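Local structure of putative transcription regulator (Lactobacillus plantarum WCFS1, 3COL) at residues V85-Y97 and Y180-M193. The protein probably regulates transcription as a TetR-family protein, binding DNA through an N-terminal helix-turn-helix domain. Sequence-based numbering, arbitrary orientation.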
ATOM      1  N   VAL A  85      -5.556 -19.014  18.533  1.00 12.83           N
ATOM      2  CA  VAL A  85      -4.987 -18.053  17.596  1.00 12.22           C
ATOM      3  C   VAL A  85      -6.015 -17.323  16.769  1.00 11.63           C
ATOM      4  O   VAL A  85      -5.762 -16.206  16.336  1.00 11.39           O
ATOM      5  CB  VAL A  85      -3.923 -18.679  16.665  1.00 12.68           C
ATOM      6  CG1 VAL A  85      -2.712 -19.076  17.481  1.00 12.31           C
ATOM      7  CG2 VAL A  85      -4.501 -19.891  15.868  1.00 13.57           C
ATOM      8  N   THR A  86      -7.167 -17.957  16.530  1.00 12.07           N
ATOM      9  CA  THR A  86      -8.217 -17.403  15.674  1.00 11.82           C
ATOM     10  C   THR A  86      -8.805 -16.179  16.318  1.00 11.85           C
ATOM     11  O   THR A  86      -9.060 -15.150  15.647  1.00 11.70           O
ATOM     12  CB  THR A  86      -9.331 -18.489  15.345  1.00 12.48           C
ATOM     13  OG1 THR A  86      -8.770 -19.463  14.469  1.00 14.08           O
ATOM     14  CG2 THR A  86     -10.569 -17.880  14.662  1.00 11.44           C
ATOM     15  N   THR A  87      -9.059 -16.312  17.624  1.00 11.50           N
ATOM     16  CA  THR A  87      -9.526 -15.211  18.467  1.00 10.72           C
ATOM     17  C   THR A  87      -8.476 -14.053  18.496  1.00 10.40           C
ATOM     18  O   THR A  87      -8.833 -12.894  18.324  1.00 10.08           O
ATOM     19  CB  THR A  87      -9.816 -15.732  19.907  1.00  9.94           C
ATOM     20  OG1 THR A  87     -10.857 -16.719  19.839  1.00 10.02           O
ATOM     21  CG2 THR A  87     -10.264 -14.599  20.853  1.00 10.44           C
ATOM     22  N   ARG A  88      -7.209 -14.378  18.755  1.00  9.52           N
ATOM     23  CA  ARG A  88      -6.176 -13.349  18.844  1.00  9.94           C
ATOM     24  C   ARG A  88      -5.952 -12.622  17.519  1.00  9.94           C
ATOM     25  O   ARG A  88      -5.710 -11.436  17.532  1.00 10.65           O
ATOM     26  CB  ARG A  88      -4.834 -13.933  19.340  1.00 10.08           C
ATOM     27  CG  ARG A  88      -4.871 -14.366  20.794  1.00  8.40           C
ATOM     28  CD  ARG A  88      -3.463 -14.749  21.239  1.00  9.10           C
ATOM     29  NE  ARG A  88      -3.194 -16.162  21.008  1.00  9.37           N
ATOM     30  CZ  ARG A  88      -1.982 -16.700  20.938  1.00 11.90           C
ATOM     31  NH1 ARG A  88      -1.865 -18.011  20.747  1.00 12.98           N
ATOM     32  NH2 ARG A  88      -0.900 -15.938  21.055  1.00  8.61           N
ATOM     33  N   ILE A  89      -5.997 -13.332  16.389  1.00 10.25           N
ATOM     34  CA  ILE A  89      -5.961 -12.686  15.064  1.00 10.84           C
ATOM     35  C   ILE A  89      -7.128 -11.687  14.878  1.00 11.21           C
ATOM     36  O   ILE A  89      -6.928 -10.569  14.427  1.00 12.37           O
ATOM     37  CB  ILE A  89      -5.871 -13.729  13.892  1.00 10.60           C
ATOM     38  CG1 ILE A  89      -4.516 -14.416  13.925  1.00 11.30           C
ATOM     39  CG2 ILE A  89      -6.030 -13.026  12.471  1.00 10.03           C
ATOM     40  CD1 ILE A  89      -4.401 -15.592  12.971  1.00 10.84           C
ATOM     41  N   ARG A  90      -8.335 -12.087  15.244  0.50 11.67           N
ATOM     42  CA  ARG A  90      -9.475 -11.197  15.125  0.50 12.12           C
ATOM     43  C   ARG A  90      -9.304  -9.936  15.981  0.50 11.81           C
ATOM     44  O   ARG A  90      -9.561  -8.821  15.510  0.50 11.72           O
ATOM     45  CB  ARG A  90     -10.787 -11.925  15.454  0.50 11.80           C
ATOM     46  CG  ARG A  90     -12.041 -11.127  15.053  0.50 12.86           C
ATOM     47  CD  ARG A  90     -13.338 -11.834  15.449  0.50 12.32           C
ATOM     48  NE  ARG A  90     -13.525 -11.808  16.905  0.50 15.76           N
ATOM     49  CZ  ARG A  90     -13.294 -12.843  17.717  0.50 14.03           C
ATOM     50  NH1 ARG A  90     -12.874 -13.987  17.222  0.50 13.10           N
ATOM     51  NH2 ARG A  90     -13.496 -12.731  19.022  0.50 14.64           N
ATOM     52  N   LEU A  91      -8.867 -10.125  17.229  1.00 12.28           N
ATOM     53  CA  LEU A  91      -8.557  -9.018  18.149  1.00 11.40           C
ATOM     54  C   LEU A  91      -7.513  -8.099  17.543  1.00 11.35           C
ATOM     55  O   LEU A  91      -7.628  -6.874  17.630  1.00  9.84           O
ATOM     56  CB  LEU A  91      -8.020  -9.552  19.483  1.00 11.32           C
ATOM     57  CG  LEU A  91      -8.974 -10.385  20.366  1.00 14.14           C
ATOM     58  CD1 LEU A  91      -8.203 -10.870  21.632  1.00 16.63           C
ATOM     59  CD2 LEU A  91     -10.267  -9.624  20.723  1.00 14.69           C
ATOM     60  N   TYR A  92      -6.481  -8.701  16.948  1.00 11.46           N
ATOM     61  CA  TYR A  92      -5.436  -7.894  16.311  1.00 12.99           C
ATOM     62  C   TYR A  92      -5.959  -7.039  15.161  1.00 11.55           C
ATOM     63  O   TYR A  92      -5.714  -5.843  15.106  1.00 11.94           O
ATOM     64  CB  TYR A  92      -4.269  -8.784  15.848  1.00 14.24           C
ATOM     65  CG  TYR A  92      -3.245  -8.034  15.035  1.00 16.50           C
ATOM     66  CD1 TYR A  92      -2.541  -6.967  15.578  1.00 14.62           C
ATOM     67  CD2 TYR A  92      -3.020  -8.370  13.715  1.00 16.55           C
ATOM     68  CE1 TYR A  92      -1.612  -6.269  14.809  1.00 19.29           C
ATOM     69  CE2 TYR A  92      -2.121  -7.679  12.949  1.00 19.87           C
ATOM     70  CZ  TYR A  92      -1.430  -6.632  13.502  1.00 18.16           C
ATOM     71  OH  TYR A  92      -0.508  -5.966  12.722  1.00 22.99           O
ATOM     72  N   VAL A  93      -6.647  -7.667  14.217  1.00 12.08           N
ATOM     73  CA  VAL A  93      -7.107  -6.975  13.051  1.00 10.84           C
ATOM     74  C   VAL A  93      -8.160  -5.935  13.444  1.00 10.50           C
ATOM     75  O   VAL A  93      -8.229  -4.870  12.852  1.00 10.29           O
ATOM     76  CB  VAL A  93      -7.655  -7.960  11.983  1.00 11.89           C
ATOM     77  CG1 VAL A  93      -8.128  -7.193  10.741  1.00  9.92           C
ATOM     78  CG2 VAL A  93      -6.560  -8.972  11.588  1.00 11.90           C
ATOM     79  N   GLN A  94      -8.985  -6.244  14.436  1.00 10.36           N
ATOM     80  CA  GLN A  94      -9.984  -5.270  14.868  1.00 11.51           C
ATOM     81  C   GLN A  94      -9.341  -4.004  15.473  1.00 11.69           C
ATOM     82  O   GLN A  94      -9.801  -2.883  15.219  1.00 11.78           O
ATOM     83  CB  GLN A  94     -10.994  -5.907  15.811  1.00 12.25           C
ATOM     84  CG  GLN A  94     -11.900  -4.921  16.506  1.00 15.44           C
ATOM     85  CD  GLN A  94     -13.242  -5.508  16.687  1.00 23.69           C
ATOM     86  OE1 GLN A  94     -13.385  -6.619  17.221  1.00 27.24           O
ATOM     87  NE2 GLN A  94     -14.255  -4.801  16.210  1.00 27.47           N
ATOM     88  N   GLN A  95      -8.284  -4.183  16.258  1.00 12.15           N
ATOM     89  CA  GLN A  95      -7.483  -3.041  16.742  1.00 13.46           C
ATOM     90  C   GLN A  95      -6.834  -2.207  15.605  1.00 12.50           C
ATOM     91  O   GLN A  95      -6.941  -0.979  15.592  1.00 13.37           O
ATOM     92  CB  GLN A  95      -6.421  -3.530  17.745  1.00 13.91           C
ATOM     93  CG  GLN A  95      -5.563  -2.421  18.388  1.00 17.06           C
ATOM     94  CD  GLN A  95      -6.379  -1.228  18.924  1.00 21.66           C
ATOM     95  OE1 GLN A  95      -7.479  -1.387  19.475  1.00 20.76           O
ATOM     96  NE2 GLN A  95      -5.821  -0.024  18.773  1.00 23.22           N
ATOM     97  N   VAL A  96      -6.178  -2.855  14.649  1.00 12.08           N
ATOM     98  CA  VAL A  96      -5.576  -2.112  13.488  1.00 10.39           C
ATOM     99  C   VAL A  96      -6.663  -1.292  12.786  1.00 10.46           C
ATOM    100  O   VAL A  96      -6.474  -0.128  12.466  1.00 10.56           O
ATOM    101  CB  VAL A  96      -4.855  -3.072  12.490  1.00 10.62           C
ATOM    102  CG1 VAL A  96      -4.273  -2.288  11.247  1.00  9.08           C
ATOM    103  CG2 VAL A  96      -3.763  -3.872  13.159  1.00  9.38           C
ATOM    104  N   TYR A  97      -7.814  -1.915  12.575  1.00 10.50           N
ATOM    105  CA  TYR A  97      -8.990  -1.283  11.973  1.00 11.50           C
ATOM    106  C   TYR A  97      -9.458  -0.055  12.738  1.00 12.07           C
ATOM    107  O   TYR A  97      -9.564   1.033  12.152  1.00 10.64           O
ATOM    108  CB  TYR A  97     -10.112  -2.326  11.844  1.00 12.20           C
ATOM    109  CG  TYR A  97     -11.415  -1.849  11.269  1.00 12.22           C
ATOM    110  CD1 TYR A  97     -11.665  -1.917   9.896  1.00 11.71           C
ATOM    111  CD2 TYR A  97     -12.432  -1.355  12.116  1.00 12.86           C
ATOM    112  CE1 TYR A  97     -12.913  -1.471   9.362  1.00 14.39           C
ATOM    113  CE2 TYR A  97     -13.678  -0.923  11.607  1.00 13.68           C
ATOM    114  CZ  TYR A  97     -13.906  -0.983  10.227  1.00 15.39           C
ATOM    115  OH  TYR A  97     -15.124  -0.534   9.721  1.00 17.10           O
ATOM    116  N   TYR A 180     -19.818   0.459   5.933  1.00  5.79           N
ATOM    117  CA  TYR A 180     -19.397  -0.941   6.187  1.00  5.82           C
ATOM    118  C   TYR A 180     -19.029  -1.123   7.623  1.00  5.80           C
ATOM    119  O   TYR A 180     -18.579  -0.186   8.270  1.00  6.95           O
ATOM    120  CB  TYR A 180     -18.174  -1.315   5.313  1.00  5.03           C
ATOM    121  CG  TYR A 180     -18.510  -1.165   3.849  1.00  5.52           C
ATOM    122  CD1 TYR A 180     -19.205  -2.188   3.152  1.00  4.65           C
ATOM    123  CD2 TYR A 180     -18.177   0.024   3.164  1.00  2.62           C
ATOM    124  CE1 TYR A 180     -19.551  -2.027   1.813  1.00  3.40           C
ATOM    125  CE2 TYR A 180     -18.512   0.191   1.821  1.00  2.37           C
ATOM    126  CZ  TYR A 180     -19.181  -0.815   1.154  1.00  3.98           C
ATOM    127  OH  TYR A 180     -19.480  -0.594  -0.176  1.00  5.69           O
ATOM    128  N   THR A 181     -19.216  -2.330   8.135  1.00  5.83           N
ATOM    129  CA  THR A 181     -18.881  -2.629   9.506  1.00  5.78           C
ATOM    130  C   THR A 181     -17.519  -3.305   9.515  1.00  5.41           C
ATOM    131  O   THR A 181     -16.975  -3.661   8.447  1.00  5.30           O
ATOM    132  CB  THR A 181     -19.907  -3.591  10.108  1.00  6.12           C
ATOM    133  OG1 THR A 181     -19.932  -4.781   9.315  1.00  6.96           O
ATOM    134  CG2 THR A 181     -21.304  -2.952  10.122  1.00  8.40           C
ATOM    135  N   PHE A 182     -16.941  -3.439  10.703  1.00  4.70           N
ATOM    136  CA  PHE A 182     -15.718  -4.193  10.820  1.00  4.14           C
ATOM    137  C   PHE A 182     -15.984  -5.606  10.277  1.00  3.91           C
ATOM    138  O   PHE A 182     -15.147  -6.163   9.627  1.00  4.04           O
ATOM    139  CB  PHE A 182     -15.248  -4.268  12.279  1.00  4.20           C
ATOM    140  CG  PHE A 182     -14.155  -5.310  12.495  1.00  3.94           C
ATOM    141  CD1 PHE A 182     -12.877  -5.087  11.995  1.00  3.20           C
ATOM    142  CD2 PHE A 182     -14.419  -6.494  13.174  1.00  2.00           C
ATOM    143  CE1 PHE A 182     -11.854  -6.052  12.152  1.00  6.30           C
ATOM    144  CE2 PHE A 182     -13.387  -7.469  13.349  1.00  2.00           C
ATOM    145  CZ  PHE A 182     -12.110  -7.233  12.828  1.00  2.00           C
ATOM    146  N   GLY A 183     -17.148  -6.182  10.589  1.00  3.35           N
ATOM    147  CA  GLY A 183     -17.490  -7.505  10.126  1.00  3.67           C
ATOM    148  C   GLY A 183     -17.413  -7.589   8.594  1.00  3.64           C
ATOM    149  O   GLY A 183     -16.953  -8.583   8.049  1.00  2.68           O
ATOM    150  N   ASP A 184     -17.923  -6.579   7.895  1.00  3.64           N
ATOM    151  CA  ASP A 184     -17.877  -6.605   6.413  1.00  4.47           C
ATOM    152  C   ASP A 184     -16.422  -6.639   5.874  1.00  4.65           C
ATOM    153  O   ASP A 184     -16.104  -7.410   4.958  1.00  5.47           O
ATOM    154  CB  ASP A 184     -18.575  -5.388   5.800  1.00  3.67           C
ATOM    155  CG  ASP A 184     -20.056  -5.326   6.126  1.00  6.93           C
ATOM    156  OD1 ASP A 184     -20.700  -6.397   6.241  1.00  4.89           O
ATOM    157  OD2 ASP A 184     -20.561  -4.193   6.266  1.00  6.59           O
ATOM    158  N   ILE A 185     -15.573  -5.766   6.414  1.00  4.87           N
ATOM    159  CA  ILE A 185     -14.193  -5.649   5.957  1.00  4.95           C
ATOM    160  C   ILE A 185     -13.367  -6.858   6.407  1.00  4.98           C
ATOM    161  O   ILE A 185     -12.550  -7.399   5.637  1.00  5.45           O
ATOM    162  CB  ILE A 185     -13.566  -4.340   6.495  1.00  6.52           C
ATOM    163  CG1 ILE A 185     -14.414  -3.105   6.129  1.00  5.38           C
ATOM    164  CG2 ILE A 185     -12.082  -4.215   6.062  1.00  5.76           C
ATOM    165  CD1 ILE A 185     -14.714  -2.956   4.597  1.00  8.01           C
ATOM    166  N   PHE A 186     -13.573  -7.291   7.658  1.00  4.51           N
ATOM    167  CA  PHE A 186     -12.868  -8.460   8.207  1.00  4.33           C
ATOM    168  C   PHE A 186     -13.239  -9.722   7.441  1.00  3.92           C
ATOM    169  O   PHE A 186     -12.440 -10.635   7.367  1.00  5.10           O
ATOM    170  CB  PHE A 186     -13.185  -8.674   9.700  1.00  3.53           C
ATOM    171  CG  PHE A 186     -12.338  -9.772  10.349  1.00  3.83           C
ATOM    172  CD1 PHE A 186     -10.937  -9.684  10.354  1.00  6.45           C
ATOM    173  CD2 PHE A 186     -12.927 -10.867  10.943  1.00  2.95           C
ATOM    174  CE1 PHE A 186     -10.160 -10.687  10.928  1.00  7.05           C
ATOM    175  CE2 PHE A 186     -12.159 -11.863  11.538  1.00  2.00           C
ATOM    176  CZ  PHE A 186     -10.784 -11.781  11.527  1.00  3.20           C
ATOM    177  N   GLN A 187     -14.439  -9.794   6.861  1.00  3.88           N
ATOM    178  CA  GLN A 187     -14.758 -10.989   6.059  1.00  4.84           C
ATOM    179  C   GLN A 187     -13.748 -11.161   4.874  1.00  4.74           C
ATOM    180  O   GLN A 187     -13.226 -12.265   4.619  1.00  4.63           O
ATOM    181  CB  GLN A 187     -16.200 -10.961   5.576  1.00  4.25           C
ATOM    182  CG  GLN A 187     -16.681 -12.308   5.007  1.00  8.46           C
ATOM    183  CD  GLN A 187     -18.001 -12.158   4.264  1.00 13.98           C
ATOM    184  OE1 GLN A 187     -18.169 -11.250   3.420  1.00 17.54           O
ATOM    185  NE2 GLN A 187     -18.955 -13.003   4.600  1.00 12.76           N
HETATM  186  N   MSE A 188     -13.446 -10.074   4.178  1.00  4.99           N
HETATM  187  CA  MSE A 188     -12.433 -10.133   3.100  1.00  5.80           C
HETATM  188  C   MSE A 188     -11.023 -10.516   3.644  1.00  4.76           C
HETATM  189  O   MSE A 188     -10.363 -11.410   3.119  1.00  4.82           O
HETATM  190  CB  MSE A 188     -12.373  -8.822   2.321  1.00  4.44           C
HETATM  191  CG  MSE A 188     -11.019  -8.675   1.565  1.00  7.54           C
HETATM  192 SE   MSE A 188     -11.016  -7.108   0.416  0.80  8.94          SE
HETATM  193  CE  MSE A 188     -11.967  -7.755  -1.146  1.00  6.13           C
ATOM    194  N   ILE A 189     -10.583  -9.847   4.711  1.00  4.69           N
ATOM    195  CA  ILE A 189      -9.244 -10.068   5.287  1.00  3.87           C
ATOM    196  C   ILE A 189      -9.078 -11.475   5.843  1.00  4.00           C
ATOM    197  O   ILE A 189      -8.069 -12.121   5.597  1.00  3.18           O
ATOM    198  CB  ILE A 189      -8.945  -9.026   6.383  1.00  4.29           C
ATOM    199  CG1 ILE A 189      -8.854  -7.607   5.774  1.00  3.68           C
ATOM    200  CG2 ILE A 189      -7.702  -9.422   7.211  1.00  6.20           C
ATOM    201  CD1 ILE A 189      -8.879  -6.511   6.831  1.00  3.62           C
ATOM    202  N   TRP A 190     -10.083 -11.942   6.589  1.00  3.89           N
ATOM    203  CA  TRP A 190     -10.039 -13.279   7.195  1.00  4.07           C
ATOM    204  C   TRP A 190     -10.124 -14.396   6.157  1.00  3.58           C
ATOM    205  O   TRP A 190      -9.399 -15.383   6.258  1.00  3.71           O
ATOM    206  CB  TRP A 190     -11.139 -13.457   8.298  1.00  3.71           C
ATOM    207  CG  TRP A 190     -11.103 -14.830   9.013  1.00  2.27           C
ATOM    208  CD1 TRP A 190     -12.128 -15.747   9.091  1.00  4.12           C
ATOM    209  CD2 TRP A 190      -9.987 -15.429   9.722  1.00  4.06           C
ATOM    210  NE1 TRP A 190     -11.723 -16.847   9.797  1.00  3.98           N
ATOM    211  CE2 TRP A 190     -10.417 -16.695  10.181  1.00  2.32           C
ATOM    212  CE3 TRP A 190      -8.655 -15.026   9.981  1.00  3.39           C
ATOM    213  CZ2 TRP A 190      -9.579 -17.552  10.919  1.00  6.32           C
ATOM    214  CZ3 TRP A 190      -7.823 -15.872  10.694  1.00  4.82           C
ATOM    215  CH2 TRP A 190      -8.279 -17.128  11.158  1.00  3.11           C
ATOM    216  N   ASP A 191     -11.032 -14.275   5.187  1.00  3.65           N
ATOM    217  CA  ASP A 191     -11.027 -15.200   4.015  1.00  3.37           C
ATOM    218  C   ASP A 191      -9.648 -15.273   3.321  1.00  3.73           C
ATOM    219  O   ASP A 191      -9.168 -16.369   2.964  1.00  2.56           O
ATOM    220  CB  ASP A 191     -12.093 -14.818   2.972  1.00  2.79           C
ATOM    221  CG  ASP A 191     -13.508 -15.087   3.460  1.00  3.42           C
ATOM    222  OD1 ASP A 191     -13.636 -15.689   4.537  1.00  3.28           O
ATOM    223  OD2 ASP A 191     -14.485 -14.697   2.776  1.00  2.91           O
ATOM    224  N   ALA A 192      -9.052 -14.101   3.088  1.00  3.20           N
ATOM    225  CA  ALA A 192      -7.704 -14.013   2.447  1.00  3.15           C
ATOM    226  C   ALA A 192      -6.710 -14.842   3.251  1.00  3.82           C
ATOM    227  O   ALA A 192      -6.009 -15.648   2.694  1.00  4.62           O
ATOM    228  CB  ALA A 192      -7.238 -12.601   2.409  1.00  2.39           C
HETATM  229  N   MSE A 193      -6.687 -14.652   4.569  1.00  4.45           N
HETATM  230  CA  MSE A 193      -5.723 -15.327   5.457  1.00  6.49           C
HETATM  231  C   MSE A 193      -5.987 -16.819   5.744  1.00  6.64           C
HETATM  232  O   MSE A 193      -5.053 -17.600   5.852  1.00  7.26           O
HETATM  233  CB  MSE A 193      -5.668 -14.610   6.827  1.00  5.90           C
HETATM  234  CG  MSE A 193      -5.262 -13.116   6.784  1.00  3.04           C
HETATM  235 SE   MSE A 193      -5.402 -12.309   8.528  0.70  8.34          SE
HETATM  236  CE  MSE A 193      -3.785 -12.997   9.393  1.00  3.49           C
TER
HETATM  237  O   HOH W   1     -16.355   1.149   8.473  1.00 27.94           O
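Between Tyr97 and Tyr180 lies a water that donates to Tyr180 O at 2.6 Å; its link to Tyr97 OH is doubtful, the separation being too short. Tyrosine suits this place because its hydroxyl can reach the polar backbone ahead of helix 182-193 while its ring stays among apolar groups. With CG anti to the backbone N (chi1 179°), the ring is carried out to Phe182, whose edge meets its face in a T-shaped pair, centroids 5.2 Å apart and planes at 66°. Phe182 CA also makes a CH-pi contact over the Tyr97 ring, and Ile185 CG1 lies 3.9 Å from Tyr97 CE1. Were an alanine here instead, the edge of Phe182 would probably lose the face it packs on, and a gap would open beside Ile185 CG1. Phe182 is flat enough to slot between two neighbours: Phe186 CB covers one face, and Gln94 CB sits over the other, 3.4 Å from Phe182 CZ. The bend of Gln94 at chi2 stacks its amide on that ring, the planes 21° apart. Such helix-on-helix packing belongs to the all-helical C-terminal domain of TetR-type regulators; here helix 182-193 also packs on the second subunit, Ile185 against its Leu154. Compact, branched Val93 fits between Phe186 and Ile189, its CG1 3.8 Å from Phe186 CD1 and also near Ile189 CD1. Arg90 lends its aliphatic stem, CG lying 3.6 Å from Phe186 CE2. Farther along, Ile89 CG2 touches both Trp190 CZ3 and the tip of Met193, a selenomethionine, at CE, while Thr86 CG2 approaches Trp190 CZ2 at 3.9 Å.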